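Long-range contacts in DNA polymerase III subunit beta (Caulobacter crescentus, PDB 5WCE), which forms a ring-shaped head-to-tail homodimer around DNA and probably confers processivity by tethering DNA polymerases and other proteins to it: residues S38-S43 with A76-L81; L271-F276 with G342-P347; F328-N333 with L374-V379. All blocks are in the same frame, centred on the assembly; numbering follows the deposited sequence.

Contact 1: S38-S43 with A76-L81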
loop_
_atom_site.group_PDB
_atom_site.type_symbol
_atom_site.label_atom_id
_atom_site.label_comp_id
_atom_site.label_asym_id
_atom_site.label_seq_id
_atom_site.Cartn_x
_atom_site.Cartn_y
_atom_site.Cartn_z
ATOM N N SER A 38 2.511 -23.890 8.368
ATOM C CA SER A 38 3.279 -23.013 7.495
ATOM C C SER A 38 3.805 -23.757 6.271
ATOM O O SER A 38 4.366 -23.108 5.401
ATOM C CB SER A 38 4.500 -22.417 8.269
ATOM O OG SER A 38 3.974 -21.392 9.092
ATOM N N ASN A 39 3.637 -25.080 6.208
ATOM C CA ASN A 39 4.211 -25.872 5.138
ATOM C C ASN A 39 3.268 -26.224 4.012
ATOM O O ASN A 39 2.001 -26.223 4.171
ATOM C CB ASN A 39 4.868 -27.145 5.691
ATOM C CG ASN A 39 6.185 -26.851 6.402
ATOM O OD1 ASN A 39 6.512 -25.703 6.632
ATOM N ND2 ASN A 39 6.939 -27.902 6.760
ATOM N N ILE A 40 3.882 -26.529 2.864
ATOM C CA ILE A 40 3.187 -27.139 1.737
ATOM C C ILE A 40 3.499 -28.624 1.738
ATOM O O ILE A 40 4.643 -29.023 1.914
ATOM C CB ILE A 40 3.564 -26.490 0.377
ATOM C CG1 ILE A 40 2.935 -25.120 0.252
ATOM C CG2 ILE A 40 3.095 -27.322 -0.826
ATOM C CD1 ILE A 40 3.515 -24.215 -0.849
ATOM N N LEU A 41 2.475 -29.444 1.565
ATOM C CA LEU A 41 2.623 -30.873 1.263
ATOM C C LEU A 41 2.910 -31.045 -0.232
ATOM O O LEU A 41 2.086 -30.670 -1.099
ATOM C CB LEU A 41 1.335 -31.619 1.623
ATOM C CG LEU A 41 1.316 -33.121 1.251
ATOM C CD1 LEU A 41 2.361 -33.894 2.037
ATOM C CD2 LEU A 41 -0.092 -33.640 1.474
ATOM N N LEU A 42 4.102 -31.580 -0.544
ATOM C CA LEU A 42 4.571 -31.836 -1.892
ATOM C C LEU A 42 4.424 -33.352 -2.101
ATOM O O LEU A 42 4.934 -34.133 -1.315
ATOM C CB LEU A 42 6.019 -31.403 -2.063
ATOM C CG LEU A 42 6.289 -29.906 -1.897
ATOM C CD1 LEU A 42 7.802 -29.679 -1.942
ATOM C CD2 LEU A 42 5.651 -29.091 -2.993
ATOM N N SER A 43 3.699 -33.744 -3.132
ATOM C CA SER A 43 3.490 -35.149 -3.367
ATOM C C SER A 43 3.809 -35.457 -4.840
ATOM O O SER A 43 3.093 -35.015 -5.746
ATOM C CB SER A 43 2.055 -35.494 -2.944
ATOM O OG SER A 43 1.797 -36.852 -3.272
ATOM N N ALA A 76 7.286 -28.756 3.271
ATOM C CA ALA A 76 8.331 -27.736 3.314
ATOM C C ALA A 76 7.712 -26.339 3.423
ATOM O O ALA A 76 6.555 -26.156 3.002
ATOM C CB ALA A 76 9.189 -27.872 2.047
ATOM N N PRO A 77 8.461 -25.360 3.983
ATOM C CA PRO A 77 7.905 -24.038 4.251
ATOM C C PRO A 77 7.367 -23.338 2.990
ATOM O O PRO A 77 8.049 -23.202 1.986
ATOM C CB PRO A 77 9.059 -23.262 4.921
ATOM C CG PRO A 77 10.025 -24.287 5.329
ATOM C CD PRO A 77 9.858 -25.469 4.450
ATOM N N ALA A 78 6.136 -22.889 3.081
ATOM C CA ALA A 78 5.402 -22.469 1.897
ATOM C C ALA A 78 5.862 -21.132 1.308
ATOM O O ALA A 78 6.236 -21.067 0.134
ATOM C CB ALA A 78 3.932 -22.409 2.202
ATOM N N HIS A 79 5.820 -20.079 2.109
ATOM C CA HIS A 79 6.226 -18.740 1.634
ATOM C C HIS A 79 7.709 -18.744 1.220
ATOM O O HIS A 79 8.081 -18.174 0.191
ATOM C CB HIS A 79 5.960 -17.649 2.700
ATOM C CG HIS A 79 4.500 -17.455 3.072
ATOM N ND1 HIS A 79 3.481 -17.326 2.146
ATOM C CD2 HIS A 79 3.905 -17.287 4.288
ATOM C CE1 HIS A 79 2.323 -17.155 2.768
ATOM N NE2 HIS A 79 2.550 -17.122 4.069
ATOM N N THR A 80 8.545 -19.399 1.998
ATOM C CA THR A 80 9.970 -19.461 1.673
ATOM C C THR A 80 10.231 -20.185 0.346
ATOM O O THR A 80 11.012 -19.701 -0.520
ATOM C CB THR A 80 10.748 -20.131 2.804
ATOM O OG1 THR A 80 10.592 -19.335 3.994
ATOM C CG2 THR A 80 12.229 -20.308 2.461
ATOM N N LEU A 81 9.594 -21.334 0.170
ATOM C CA LEU A 81 9.680 -21.997 -1.108
ATOM C C LEU A 81 9.201 -21.120 -2.261
ATOM O O LEU A 81 9.900 -21.011 -3.275
ATOM C CB LEU A 81 8.911 -23.309 -1.109
ATOM C CG LEU A 81 9.129 -24.227 -2.308
ATOM C CD1 LEU A 81 10.575 -24.490 -2.612
ATOM C CD2 LEU A 81 8.444 -25.570 -2.100
HETATM O O HOH W 1 5.045 -20.496 5.029
#
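Ala76 and Ile40 form a hydrogen-bonded antiparallel pair that uses both polar groups of each backbone. Ile40 N donates to Ala76 O at 2.7 Å, and Ala76 N donates in return to Ile40 O at 3.0 Å. Ala76 O also receives the CA-H of Asn39, with Asn39 CA 3.2 Å from it. Pro77 comes next, in a non-hydrogen-bonded pair with Asn39, so the missing N-H of a proline costs this ladder nothing; it is also the N-cap residue of helix 78-87. The amide of Asn39 lies alongside the Ala76-Pro77 peptide. With chi1 at -74° its CG stands beside its own backbone N, which brings OD1 to 3.2 Å from Pro77 CA, while ND2 is held by Thr75 OG1. With an alanine here, Thr75 OG1 would probably lose its amide partner and a gap would be likely to open beside the Ala76-Pro77 peptide. Ala78 begins the helix, and its N-H bonds to Ser38 O at 2.9 Å. A water donates to the same oxygen and accepts from His79 N, so two N-H groups of the helix's first turn are served by Ser38 O, one directly and one through the water. A methyl suits Ala78, because its CB is pressed to 3.5 Å from Ile40 CG1. One turn on, Leu81 N bonds back to Pro77 O; its side chain meets Leu42 tip to tip, CD2 of Leu81 lying 4.2 Å from CD1 of Leu42. Helix 14-25 covers this apolar face, Leu21 touching Ile40 and Leu81, and Val24 touching Ile40. Strand 105-109 adds Leu105 against Ala76 and Ile107 against Leu81, at the point where edge strand 72-77 turns into its helix.

Contact 2: L271-F276 with G342-P347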
loop_
_atom_site.group_PDB
_atom_site.type_symbol
_atom_site.label_atom_id
_atom_site.label_comp_id
_atom_site.label_asym_id
_atom_site.label_seq_id
_atom_site.Cartn_x
_atom_site.Cartn_y
_atom_site.Cartn_z
ATOM N N LEU A 271 -32.412 8.520 -8.661
ATOM C CA LEU A 271 -31.407 9.548 -8.748
ATOM C C LEU A 271 -30.240 9.144 -9.666
ATOM O O LEU A 271 -30.049 7.944 -10.020
ATOM C CB LEU A 271 -30.963 9.937 -7.346
ATOM C CG LEU A 271 -30.398 8.860 -6.386
ATOM C CD1 LEU A 271 -29.026 8.321 -6.857
ATOM C CD2 LEU A 271 -30.262 9.394 -4.975
ATOM N N ASP A 272 -29.465 10.157 -10.019
ATOM C CA ASP A 272 -28.200 9.998 -10.735
ATOM C C ASP A 272 -27.157 9.488 -9.746
ATOM O O ASP A 272 -26.680 10.229 -8.876
ATOM C CB ASP A 272 -27.788 11.343 -11.360
ATOM C CG ASP A 272 -26.508 11.277 -12.123
ATOM O OD1 ASP A 272 -25.574 10.580 -11.794
ATOM O OD2 ASP A 272 -26.382 12.055 -13.062
ATOM N N ASN A 273 -26.796 8.212 -9.889
ATOM C CA ASN A 273 -25.983 7.509 -8.909
ATOM C C ASN A 273 -24.597 8.089 -8.795
ATOM O O ASN A 273 -24.062 8.220 -7.687
ATOM C CB ASN A 273 -25.888 6.036 -9.264
ATOM C CG ASN A 273 -25.131 5.223 -8.242
ATOM O OD1 ASN A 273 -25.615 5.049 -7.118
ATOM N ND2 ASN A 273 -23.948 4.674 -8.630
ATOM N N ASP A 274 -23.979 8.395 -9.933
ATOM C CA ASP A 274 -22.625 8.972 -9.900
ATOM C C ASP A 274 -22.635 10.351 -9.229
ATOM O O ASP A 274 -21.816 10.595 -8.366
ATOM C CB ASP A 274 -22.018 9.079 -11.292
ATOM C CG ASP A 274 -20.536 9.533 -11.236
ATOM O OD1 ASP A 274 -19.720 8.892 -10.540
ATOM O OD2 ASP A 274 -20.220 10.555 -11.829
ATOM N N LEU A 275 -23.557 11.224 -9.594
ATOM C CA LEU A 275 -23.599 12.557 -8.996
ATOM C C LEU A 275 -23.870 12.434 -7.482
ATOM O O LEU A 275 -23.222 13.074 -6.662
ATOM C CB LEU A 275 -24.611 13.456 -9.665
ATOM C CG LEU A 275 -24.853 14.781 -8.918
ATOM C CD1 LEU A 275 -23.552 15.605 -8.766
ATOM C CD2 LEU A 275 -25.974 15.563 -9.565
ATOM N N PHE A 276 -24.781 11.549 -7.111
ATOM C CA PHE A 276 -25.146 11.401 -5.703
ATOM C C PHE A 276 -23.977 10.868 -4.886
ATOM O O PHE A 276 -23.679 11.393 -3.836
ATOM C CB PHE A 276 -26.398 10.501 -5.558
ATOM C CG PHE A 276 -26.829 10.284 -4.142
ATOM C CD1 PHE A 276 -27.492 11.275 -3.455
ATOM C CD2 PHE A 276 -26.639 9.061 -3.529
ATOM C CE1 PHE A 276 -27.931 11.057 -2.153
ATOM C CE2 PHE A 276 -27.118 8.825 -2.257
ATOM C CZ PHE A 276 -27.730 9.852 -1.553
ATOM N N GLY A 342 -21.439 2.145 -5.147
ATOM C CA GLY A 342 -20.319 1.450 -5.841
ATOM C C GLY A 342 -20.684 0.172 -6.572
ATOM O O GLY A 342 -19.944 -0.262 -7.422
ATOM N N GLN A 343 -21.814 -0.449 -6.238
ATOM C CA GLN A 343 -22.287 -1.669 -6.897
ATOM C C GLN A 343 -23.229 -1.417 -8.033
ATOM O O GLN A 343 -23.407 -2.280 -8.858
ATOM C CB GLN A 343 -22.969 -2.599 -5.884
ATOM C CG GLN A 343 -22.019 -3.120 -4.829
ATOM C CD GLN A 343 -20.905 -3.954 -5.437
ATOM O OE1 GLN A 343 -21.099 -4.630 -6.458
ATOM N NE2 GLN A 343 -19.720 -3.835 -4.872
ATOM N N ILE A 344 -23.798 -0.233 -8.103
ATOM C CA ILE A 344 -24.816 0.061 -9.086
ATOM C C ILE A 344 -24.130 0.119 -10.456
ATOM O O ILE A 344 -23.109 0.794 -10.614
ATOM C CB ILE A 344 -25.497 1.406 -8.727
ATOM C CG1 ILE A 344 -26.283 1.259 -7.404
ATOM C CG2 ILE A 344 -26.361 1.925 -9.845
ATOM C CD1 ILE A 344 -27.375 0.225 -7.354
ATOM N N ALA A 345 -24.697 -0.591 -11.438
ATOM C CA ALA A 345 -24.003 -0.855 -12.718
ATOM C C ALA A 345 -24.281 0.196 -13.796
ATOM O O ALA A 345 -23.614 0.193 -14.824
ATOM C CB ALA A 345 -24.393 -2.247 -13.230
ATOM N N GLY A 346 -25.326 1.021 -13.627
ATOM C CA GLY A 346 -25.692 2.015 -14.631
ATOM C C GLY A 346 -25.804 3.407 -14.056
ATOM O O GLY A 346 -25.449 3.617 -12.921
ATOM N N PRO A 347 -26.418 4.330 -14.802
ATOM C CA PRO A 347 -26.405 5.707 -14.313
ATOM C C PRO A 347 -27.390 6.007 -13.175
ATOM O O PRO A 347 -27.138 6.938 -12.434
ATOM C CB PRO A 347 -26.728 6.538 -15.556
ATOM C CG PRO A 347 -27.471 5.604 -16.448
ATOM C CD PRO A 347 -26.835 4.251 -16.208
HETATM O O HOH W 2 -24.923 8.153 -12.763
HETATM O O HOH W 3 -23.372 4.743 -11.412
#
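Asn273 carries the close-fitting part of this contact, with its backbone N bonded to Pro347 O at 2.9 Å (N-H...O angle 162°) and its side chain slanting across Ile344. With chi1 at -176° the amide is directed away from its own N and against the isoleucine, ND2 lying 3.6 Å from Ile344 CB and CG 3.9 Å from Ile344 CG2. The same ND2 is tied to Cys341 O, and through a water to Gly346 O. Asparagine thus offers both a flat surface for the branched side chain and an N-H donor for the end of helix 334-343, although its buried OD1 finds no partner in the model. The other side is more open and charged. There a second water joins Asp272 OD1, Asp274 N and Pro347 O, and Asp274 turns to Lys278 in a salt bridge. Asp272 suits the N-cap of helix 273-284, because its OD1 accepts from Leu275 N at 3.1 Å, the donor standing above the carboxylate plane. The contact joins two connections, strand 267-272 into helix 273-284 and helix 334-343 into the neighbouring antiparallel strand 348-353, as is characteristic of the DNA-encircling processivity fold, in which helices line the channel and sheets form the outer wall.

Contact 3: F328-N333 with L374-V379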
loop_
_atom_site.group_PDB
_atom_site.type_symbol
_atom_site.label_atom_id
_atom_site.label_comp_id
_atom_site.label_asym_id
_atom_site.label_seq_id
_atom_site.Cartn_x
_atom_site.Cartn_y
_atom_site.Cartn_z
ATOM N N PHE A 328 -39.161 13.737 4.383
ATOM C CA PHE A 328 -38.719 13.058 5.573
ATOM C C PHE A 328 -37.211 13.214 5.677
ATOM O O PHE A 328 -36.590 13.618 4.701
ATOM C CB PHE A 328 -39.110 11.573 5.548
ATOM C CG PHE A 328 -38.510 10.819 4.440
ATOM C CD1 PHE A 328 -39.100 10.807 3.203
ATOM C CD2 PHE A 328 -37.362 10.075 4.645
ATOM C CE1 PHE A 328 -38.579 10.059 2.161
ATOM C CE2 PHE A 328 -36.822 9.308 3.608
ATOM C CZ PHE A 328 -37.388 9.328 2.367
ATOM N N GLU A 329 -36.666 12.850 6.842
ATOM C CA GLU A 329 -35.244 12.886 7.113
ATOM C C GLU A 329 -34.815 11.485 7.570
ATOM O O GLU A 329 -35.516 10.834 8.326
ATOM C CB GLU A 329 -34.914 13.937 8.150
ATOM C CG GLU A 329 -35.266 15.374 7.710
ATOM C CD GLU A 329 -36.758 15.720 7.939
ATOM O OE1 GLU A 329 -37.251 15.548 9.092
ATOM O OE2 GLU A 329 -37.440 16.171 6.970
ATOM N N ILE A 330 -33.679 11.006 7.059
ATOM C CA ILE A 330 -33.178 9.682 7.403
ATOM C C ILE A 330 -31.655 9.771 7.377
ATOM O O ILE A 330 -31.089 10.548 6.578
ATOM C CB ILE A 330 -33.740 8.632 6.409
ATOM C CG1 ILE A 330 -33.539 7.197 6.897
ATOM C CG2 ILE A 330 -33.189 8.806 4.999
ATOM C CD1 ILE A 330 -34.262 6.175 6.037
ATOM N N GLY A 331 -31.028 8.983 8.237
ATOM C CA GLY A 331 -29.576 8.937 8.352
ATOM C C GLY A 331 -29.029 7.590 7.933
ATOM O O GLY A 331 -29.629 6.508 8.240
ATOM N N PHE A 332 -27.847 7.604 7.300
ATOM C CA PHE A 332 -27.118 6.383 6.982
ATOM C C PHE A 332 -25.621 6.551 7.291
ATOM O O PHE A 332 -25.114 7.656 7.343
ATOM C CB PHE A 332 -27.231 5.985 5.522
ATOM C CG PHE A 332 -28.628 5.658 5.080
ATOM C CD1 PHE A 332 -29.301 4.558 5.625
ATOM C CD2 PHE A 332 -29.234 6.386 4.090
ATOM C CE1 PHE A 332 -30.576 4.251 5.244
ATOM C CE2 PHE A 332 -30.519 6.076 3.685
ATOM C CZ PHE A 332 -31.195 5.017 4.278
ATOM N N ASN A 333 -24.969 5.438 7.583
ATOM C CA ASN A 333 -23.494 5.399 7.603
ATOM C C ASN A 333 -23.040 5.695 6.173
ATOM O O ASN A 333 -23.453 5.047 5.202
ATOM C CB ASN A 333 -23.024 4.015 8.120
ATOM C CG ASN A 333 -21.506 3.855 8.150
ATOM O OD1 ASN A 333 -20.861 3.997 7.149
ATOM N ND2 ASN A 333 -20.977 3.484 9.290
ATOM N N LEU A 374 -30.102 -0.984 3.304
ATOM C CA LEU A 374 -29.443 -0.079 4.254
ATOM C C LEU A 374 -30.328 0.126 5.465
ATOM O O LEU A 374 -31.537 0.322 5.308
ATOM C CB LEU A 374 -29.184 1.289 3.635
ATOM C CG LEU A 374 -28.192 1.270 2.465
ATOM C CD1 LEU A 374 -28.304 2.550 1.635
ATOM C CD2 LEU A 374 -26.800 1.016 2.977
ATOM N N MET A 375 -29.684 0.065 6.637
ATOM C CA MET A 375 -30.367 0.240 7.896
ATOM C C MET A 375 -30.148 1.687 8.359
ATOM O O MET A 375 -29.030 2.172 8.390
ATOM C CB MET A 375 -29.852 -0.764 8.900
ATOM C CG MET A 375 -29.957 -2.212 8.370
ATOM S SD MET A 375 -31.654 -2.661 7.948
ATOM C CE MET A 375 -32.309 -2.572 9.611
ATOM N N PRO A 376 -31.228 2.383 8.689
ATOM C CA PRO A 376 -31.026 3.776 9.064
ATOM C C PRO A 376 -30.543 3.944 10.474
ATOM O O PRO A 376 -30.588 3.027 11.289
ATOM C CB PRO A 376 -32.409 4.391 8.862
ATOM C CG PRO A 376 -33.334 3.289 9.269
ATOM C CD PRO A 376 -32.664 2.029 8.742
ATOM N N LEU A 377 -29.985 5.116 10.748
ATOM C CA LEU A 377 -29.501 5.420 12.053
ATOM C C LEU A 377 -29.825 6.868 12.368
ATOM O O LEU A 377 -30.245 7.632 11.494
ATOM C CB LEU A 377 -28.026 5.102 12.194
ATOM C CG LEU A 377 -27.087 5.519 11.029
ATOM C CD1 LEU A 377 -27.105 6.985 10.933
ATOM C CD2 LEU A 377 -25.671 5.036 11.168
ATOM N N ARG A 378 -29.720 7.202 13.636
ATOM C CA ARG A 378 -29.847 8.604 14.058
ATOM C C ARG A 378 -28.432 9.195 13.920
ATOM O O ARG A 378 -27.464 8.595 14.399
ATOM C CB ARG A 378 -30.349 8.650 15.493
ATOM C CG ARG A 378 -30.666 10.049 15.978
ATOM C CD ARG A 378 -30.773 10.111 17.472
ATOM N NE ARG A 378 -30.617 11.477 17.966
ATOM C CZ ARG A 378 -31.547 12.438 17.879
ATOM N NH1 ARG A 378 -32.728 12.228 17.310
ATOM N NH2 ARG A 378 -31.278 13.632 18.387
ATOM N N VAL A 379 -28.272 10.319 13.237
ATOM C CA VAL A 379 -26.910 10.922 13.066
ATOM C C VAL A 379 -26.240 11.471 14.349
ATOM O O VAL A 379 -25.001 11.432 14.550
ATOM C CB VAL A 379 -26.928 12.052 12.021
ATOM C CG1 VAL A 379 -27.458 11.502 10.709
ATOM C CG2 VAL A 379 -27.745 13.265 12.528
ATOM O OXT VAL A 379 -26.930 11.963 15.247
HETATM O O HOH W 4 -32.869 7.968 10.424
HETATM O O HOH W 5 -26.489 2.853 7.950
#
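Phe332 overlaps Leu374 through its CE1 corner, the two side chains crossing at about a right angle, with Phe332 CE1 3.6 Å from Leu374 CB. The carbonyl oxygen of Met375 lies at the ring edge, in its plane. Beside it Ile330 packs on the next residue, its CG1 3.6 Å from Pro376 CB, so two apolar side chains of strand 328-333 receive the departing tail. The central bond is Leu377 N to Gly331 O at 2.9 Å, only moderately bent at the hydrogen (158°) but with the donor 44° above the carbonyl plane; Pro376 CA also touches this oxygen, at 3.2 Å. Glycine suits position 331 because a CB there would collide with Leu377 O and Val379 CG1. Leu377 holds CG between its backbone N and carbonyl carbon, chi1 44°, which lays CD1 over Gly331 C at 3.6 Å and CD2 beside Asn333 N. Waters bridge Gly331 N to Leu377 O and Asn333 N to Met375 O, while Asn333 OD1 caps helix 334-343 at Tyr336 N. Here the C-terminal tail crosses an edge strand, 328-333, of the last domain; in bacterial relatives this tail borders the groove that receives peptide motifs of polymerases and other partners, and it probably does so here.

Contacts 2 and 3 share the C-terminal domain, their centres about 19 Å apart and their nearest atoms about 7 Å apart without touching. They are joined through helix 334-343, which begins where strand 328-333 ends and runs into 342-347, and their segments alternate along the chain. Contact 1 belongs to the N-terminal domain on the opposite side of the chain's centre, about 45 Å from contact 2 and 49 Å from contact 3 between centres. All three include a strand passing directly into a helix. Contact 3 differs in its partner, the C-terminal tail, held mainly through residues 374-377 against the edge strand, probably beside the site for partner proteins.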